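Local coordinates for protein lipocalin (Argas monolakensis, PDB 3BRN) that binds serotonin inside a lipocalin beta barrel and probably serves the soft tick as a scavenger of biogenic amines, at residues A[14-17]-A[18-22]; A[99-102]-A[103-106]. All coordinates share one frame; numbering follows the deposited sequence.

Contact 1. Residues A[14-17]-A[18-22]; sequences QAYK and SVNGP. With SRO (serotonin), chain C.
Val19 lies against the turn before it, its CG2 branch resting 3.2 Å from Ala15 O, the same oxygen that accepts the Val19 backbone N-H at 2.9 Å. The torsion that puts CG2 beside its own backbone N leaves CG1 pointing the other way (chi1 171°), and CG1 comes within 3.9 Å of the serotonin OH. This inner side of the helix is the close-packed one: Ala15 and Val19 are buried and both lean on Val77 and Ile82 of neighbouring strands. Ser18 adds the polar part, for its carbonyl O takes a hydrogen bond from the serotonin amine (SRO NZ) at 2.8 Å. A short helix, 15-20, thus lies over the ligand pocket of the lipocalin barrel, with Gln14 at its N-cap position and Gly21, at positive phi, ending it. The last turn is closed by Gly21 N, which reaches Lys17 O at 2.9 Å but sits above the carbonyl plane, 36° out of it. On the partly exposed outer side the fit is looser. Lys17 CG lies over one face of the Tyr16 ring, 3.8 Å above its plane and displaced toward the rim, while Asn20 ND2 stands at the ring edge, 4.0 Å from Tyr16 CD2, with amide and ring planes 81° apart. That amide nitrogen is held by Leu50 O.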
loop_
_atom_site.group_PDB
_atom_site.type_symbol
_atom_site.label_atom_id
_atom_site.label_comp_id
_atom_site.label_asym_id
_atom_site.label_seq_id
_atom_site.Cartn_x
_atom_site.Cartn_y
_atom_site.Cartn_z
ATOM N N GLN A 14 7.034 -11.587 -0.117
ATOM C CA GLN A 14 5.847 -12.381 -0.423
ATOM C C GLN A 14 4.581 -11.526 -0.358
ATOM O O GLN A 14 4.225 -11.029 0.710
ATOM C CB GLN A 14 5.739 -13.561 0.545
ATOM C CG GLN A 14 6.942 -14.483 0.501
ATOM C CD GLN A 14 6.927 -15.508 1.614
ATOM O OE1 GLN A 14 7.304 -15.209 2.748
ATOM N NE2 GLN A 14 6.537 -16.739 1.285
ATOM N N ALA A 15 3.951 -11.326 -1.517
ATOM C CA ALA A 15 2.719 -10.574 -1.646
ATOM C C ALA A 15 1.569 -10.947 -0.705
ATOM O O ALA A 15 0.913 -10.065 -0.170
ATOM C CB ALA A 15 2.258 -10.547 -3.100
ATOM N N TYR A 16 1.272 -12.230 -0.526
ATOM C CA TYR A 16 0.194 -12.567 0.395
ATOM C C TYR A 16 0.487 -12.077 1.825
ATOM O O TYR A 16 -0.395 -11.542 2.482
ATOM C CB TYR A 16 -0.167 -14.065 0.354
ATOM C CG TYR A 16 0.742 -14.944 1.151
ATOM C CD1 TYR A 16 1.874 -15.504 0.573
ATOM C CD2 TYR A 16 0.398 -15.345 2.438
ATOM C CE1 TYR A 16 2.673 -16.369 1.278
ATOM C CE2 TYR A 16 1.200 -16.204 3.152
ATOM C CZ TYR A 16 2.338 -16.711 2.566
ATOM O OH TYR A 16 3.178 -17.530 3.275
ATOM N N LYS A 17 1.744 -12.155 2.258
ATOM C CA LYS A 17 2.126 -11.629 3.568
ATOM C C LYS A 17 2.039 -10.105 3.642
ATOM O O LYS A 17 1.676 -9.547 4.673
ATOM C CB LYS A 17 3.527 -12.103 3.964
ATOM C CG LYS A 17 3.579 -13.533 4.464
ATOM C CD LYS A 17 4.886 -14.186 4.103
ATOM C CE LYS A 17 5.077 -15.487 4.851
ATOM N NZ LYS A 17 5.740 -15.261 6.160
ATOM N N SER A 18 2.421 -9.422 2.569
ATOM C CA SER A 18 2.261 -7.983 2.513
ATOM C C SER A 18 0.771 -7.584 2.596
ATOM O O SER A 18 0.393 -6.671 3.333
ATOM C CB SER A 18 2.882 -7.426 1.218
ATOM O OG SER A 18 2.565 -6.051 1.089
ATOM N N VAL A 19 -0.056 -8.221 1.783
ATOM C CA VAL A 19 -1.474 -7.883 1.706
ATOM C C VAL A 19 -2.220 -8.232 3.005
ATOM O O VAL A 19 -3.119 -7.509 3.427
ATOM C CB VAL A 19 -2.139 -8.590 0.508
ATOM C CG1 VAL A 19 -3.663 -8.419 0.536
ATOM C CG2 VAL A 19 -1.521 -8.112 -0.809
ATOM N N ASN A 20 -1.855 -9.303 3.675
ATOM C CA ASN A 20 -2.398 -9.568 4.988
ATOM C C ASN A 20 -1.892 -8.662 6.063
ATOM O O ASN A 20 -2.594 -8.351 6.962
ATOM C CB ASN A 20 -2.085 -10.982 5.406
ATOM C CG ASN A 20 -2.842 -11.986 4.652
ATOM O OD1 ASN A 20 -3.931 -11.771 4.219
ATOM N ND2 ASN A 20 -2.263 -13.128 4.527
ATOM N N GLY A 21 -0.638 -8.294 5.997
ATOM C CA GLY A 21 -0.050 -7.368 6.950
ATOM C C GLY A 21 -0.158 -7.866 8.380
ATOM O O GLY A 21 -0.128 -9.072 8.621
ATOM N N PRO A 22 -0.460 -6.953 9.316
ATOM C CA PRO A 22 -0.492 -7.307 10.730
ATOM C C PRO A 22 -1.674 -8.213 11.047
ATOM O O PRO A 22 -1.777 -8.729 12.162
ATOM C CB PRO A 22 -0.679 -5.953 11.411
ATOM C CG PRO A 22 -1.501 -5.177 10.437
ATOM C CD PRO A 22 -1.034 -5.618 9.066
HETATM O OH SRO C . -5.029 -5.324 -1.384
HETATM C CZ3 SRO C . -4.044 -4.489 -1.852
HETATM C CH2 SRO C . -4.066 -4.168 -3.207
HETATM C CZ2 SRO C . -3.168 -3.231 -3.723
HETATM C CE2 SRO C . -2.229 -2.708 -2.847
HETATM N NE1 SRO C . -1.186 -1.849 -2.976
HETATM C CD1 SRO C . -0.604 -1.665 -1.768
HETATM C CG SRO C . -1.269 -2.456 -0.829
HETATM C CD2 SRO C . -2.275 -3.121 -1.526
HETATM C CE3 SRO C . -3.150 -3.976 -1.060
HETATM C CB SRO C . -0.918 -2.583 0.633
HETATM C CA SRO C . -0.408 -4.004 0.940
HETATM N NZ SRO C . -0.240 -4.137 2.391
#

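Contact 2. Residues A[99-102]-A[103-106]; sequences FSDY and RSCD. With SRO (serotonin), chain C.
The antiparallel hairpin of strands 99-100 and 105-109 carries the amine-binding carboxylate of the pocket, and its two arms meet at Ser100 and Asp106, a non-hydrogen-bonded pair. Here Ser100 OG donates to Asp106 OD1 at 2.6 Å, approaching nearly along the C-O axis. The other carboxylate oxygen, Asp106 OD2, accepts the serotonin amine NZ at 2.8 Å, so the group is gripped through both oxygens and its rotation is restrained; with a probably cationic amine alongside, the charged form of Asp106 would be favoured. Ser100 OG has a second role, accepting Tyr102 N at 3.1 Å in an ST turn, a reach made possible by a first torsion that turns OG from its own backbone N toward the carbonyl carbon (chi1 -175°). Across the loop, Asp101 folds its carboxylate back over the following residues. Asp101 OD1 collects three backbone N-H groups: Ser104 N at 2.9 Å and Cys105 N at 3.2 Å, both on the syn side but tilted to opposite faces of the carboxylate plane, and Arg103 N at 3.0 Å from above that plane, on the Ser104 N face. Asp101 OD2 uses its syn lone pair for Ser104 OG at 2.7 Å. Cys105 is tied to Cys132 of helix 131-140 by a disulfide. Asp101 OD1 accepting Arg103 N is an Asx turn, and the loop it braces joins strands 99-100 and 105-109 in a beta hairpin.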
loop_
_atom_site.group_PDB
_atom_site.type_symbol
_atom_site.label_atom_id
_atom_site.label_comp_id
_atom_site.label_asym_id
_atom_site.label_seq_id
_atom_site.Cartn_x
_atom_site.Cartn_y
_atom_site.Cartn_z
ATOM N N PHE A 99 9.668 -4.073 -0.973
ATOM C CA PHE A 99 10.054 -4.305 0.407
ATOM C C PHE A 99 8.838 -4.268 1.320
ATOM O O PHE A 99 7.893 -3.540 1.076
ATOM C CB PHE A 99 11.097 -3.274 0.864
ATOM C CG PHE A 99 11.413 -3.339 2.334
ATOM C CD1 PHE A 99 12.398 -4.191 2.812
ATOM C CD2 PHE A 99 10.731 -2.537 3.233
ATOM C CE1 PHE A 99 12.677 -4.264 4.170
ATOM C CE2 PHE A 99 10.992 -2.622 4.590
ATOM C CZ PHE A 99 11.983 -3.469 5.054
ATOM N N SER A 100 8.857 -5.056 2.389
ATOM C CA SER A 100 7.758 -4.998 3.348
ATOM C C SER A 100 8.236 -5.594 4.652
ATOM O O SER A 100 9.168 -6.392 4.648
ATOM C CB SER A 100 6.573 -5.807 2.829
ATOM O OG SER A 100 5.457 -5.673 3.691
ATOM N N ASP A 101 7.669 -5.137 5.768
ATOM C CA ASP A 101 7.936 -5.763 7.061
ATOM C C ASP A 101 6.726 -6.585 7.508
ATOM O O ASP A 101 6.708 -7.154 8.596
ATOM C CB ASP A 101 8.334 -4.721 8.115
ATOM C CG ASP A 101 7.192 -3.790 8.485
ATOM O OD1 ASP A 101 6.099 -3.894 7.884
ATOM O OD2 ASP A 101 7.395 -2.957 9.391
ATOM N N TYR A 102 5.712 -6.639 6.651
ATOM C CA TYR A 102 4.589 -7.549 6.848
ATOM C C TYR A 102 3.719 -7.106 8.020
ATOM O O TYR A 102 2.899 -7.875 8.521
ATOM C CB TYR A 102 5.089 -8.976 7.074
ATOM C CG TYR A 102 5.795 -9.574 5.878
ATOM C CD1 TYR A 102 5.584 -9.073 4.601
ATOM C CD2 TYR A 102 6.673 -10.640 6.027
ATOM C CE1 TYR A 102 6.227 -9.617 3.505
ATOM C CE2 TYR A 102 7.321 -11.190 4.938
ATOM C CZ TYR A 102 7.094 -10.675 3.679
ATOM O OH TYR A 102 7.737 -11.219 2.591
ATOM N N ARG A 103 3.904 -5.863 8.452
ATOM C CA ARG A 103 3.324 -5.394 9.705
ATOM C C ARG A 103 2.799 -3.968 9.570
ATOM O O ARG A 103 1.600 -3.723 9.703
ATOM C CB ARG A 103 4.354 -5.469 10.833
ATOM C CG ARG A 103 4.305 -6.762 11.633
ATOM C CD ARG A 103 5.114 -6.648 12.915
ATOM N NE ARG A 103 6.549 -6.760 12.669
ATOM C CZ ARG A 103 7.444 -7.075 13.599
ATOM N NH1 ARG A 103 7.054 -7.310 14.845
ATOM N NH2 ARG A 103 8.730 -7.154 13.285
ATOM N N SER A 104 3.703 -3.031 9.306
ATOM C CA SER A 104 3.371 -1.612 9.348
ATOM C C SER A 104 3.462 -0.883 8.014
ATOM O O SER A 104 2.797 0.134 7.819
ATOM C CB SER A 104 4.224 -0.894 10.397
ATOM O OG SER A 104 5.603 -1.022 10.111
ATOM N N CYS A 105 4.356 -1.325 7.138
ATOM C CA CYS A 105 4.617 -0.557 5.922
ATOM C C CYS A 105 5.099 -1.414 4.756
ATOM O O CYS A 105 5.663 -2.490 4.952
ATOM C CB CYS A 105 5.613 0.573 6.212
ATOM S SG CYS A 105 7.250 -0.017 6.696
ATOM N N ASP A 106 4.898 -0.938 3.540
ATOM C CA ASP A 106 5.350 -1.587 2.336
ATOM C C ASP A 106 5.957 -0.556 1.418
ATOM O O ASP A 106 5.511 0.563 1.398
ATOM C CB ASP A 106 4.201 -2.176 1.554
ATOM C CG ASP A 106 3.272 -2.978 2.377
ATOM O OD1 ASP A 106 3.658 -4.010 2.892
ATOM O OD2 ASP A 106 2.126 -2.598 2.439
HETATM O OH SRO C . -5.029 -5.324 -1.384
HETATM C CZ3 SRO C . -4.044 -4.489 -1.852
HETATM C CH2 SRO C . -4.066 -4.168 -3.207
HETATM C CZ2 SRO C . -3.168 -3.231 -3.723
HETATM C CE2 SRO C . -2.229 -2.708 -2.847
HETATM N NE1 SRO C . -1.186 -1.849 -2.976
HETATM C CD1 SRO C . -0.604 -1.665 -1.768
HETATM C CG SRO C . -1.269 -2.456 -0.829
HETATM C CD2 SRO C . -2.275 -3.121 -1.526
HETATM C CE3 SRO C . -3.150 -3.976 -1.060
HETATM C CB SRO C . -0.918 -2.583 0.633
HETATM C CA SRO C . -0.408 -4.004 0.940
HETATM N NZ SRO C . -0.240 -4.137 2.391
#

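From the N terminus the chain first makes contact 1, a local helical turn that closes before the strands of the barrel begin. Strands from 26-32 through 93-97 follow before contact 2 closes its own loop at the 99-106 hairpin; the two contacts are in series, neither nested nor crossed. In space they meet, their centres about 8 Å apart. Gln14 N lies 2.8 Å from Tyr102 OH, a probable hydrogen bond, Lys17 packs on the Tyr102 ring, and Ser18 OG makes a weak bond to Asp106 OD1. Helix 15-20 is thereby joined to the hairpin, and the serotonin amine is bonded by both, through a backbone carbonyl from contact 1 and a carboxylate from contact 2.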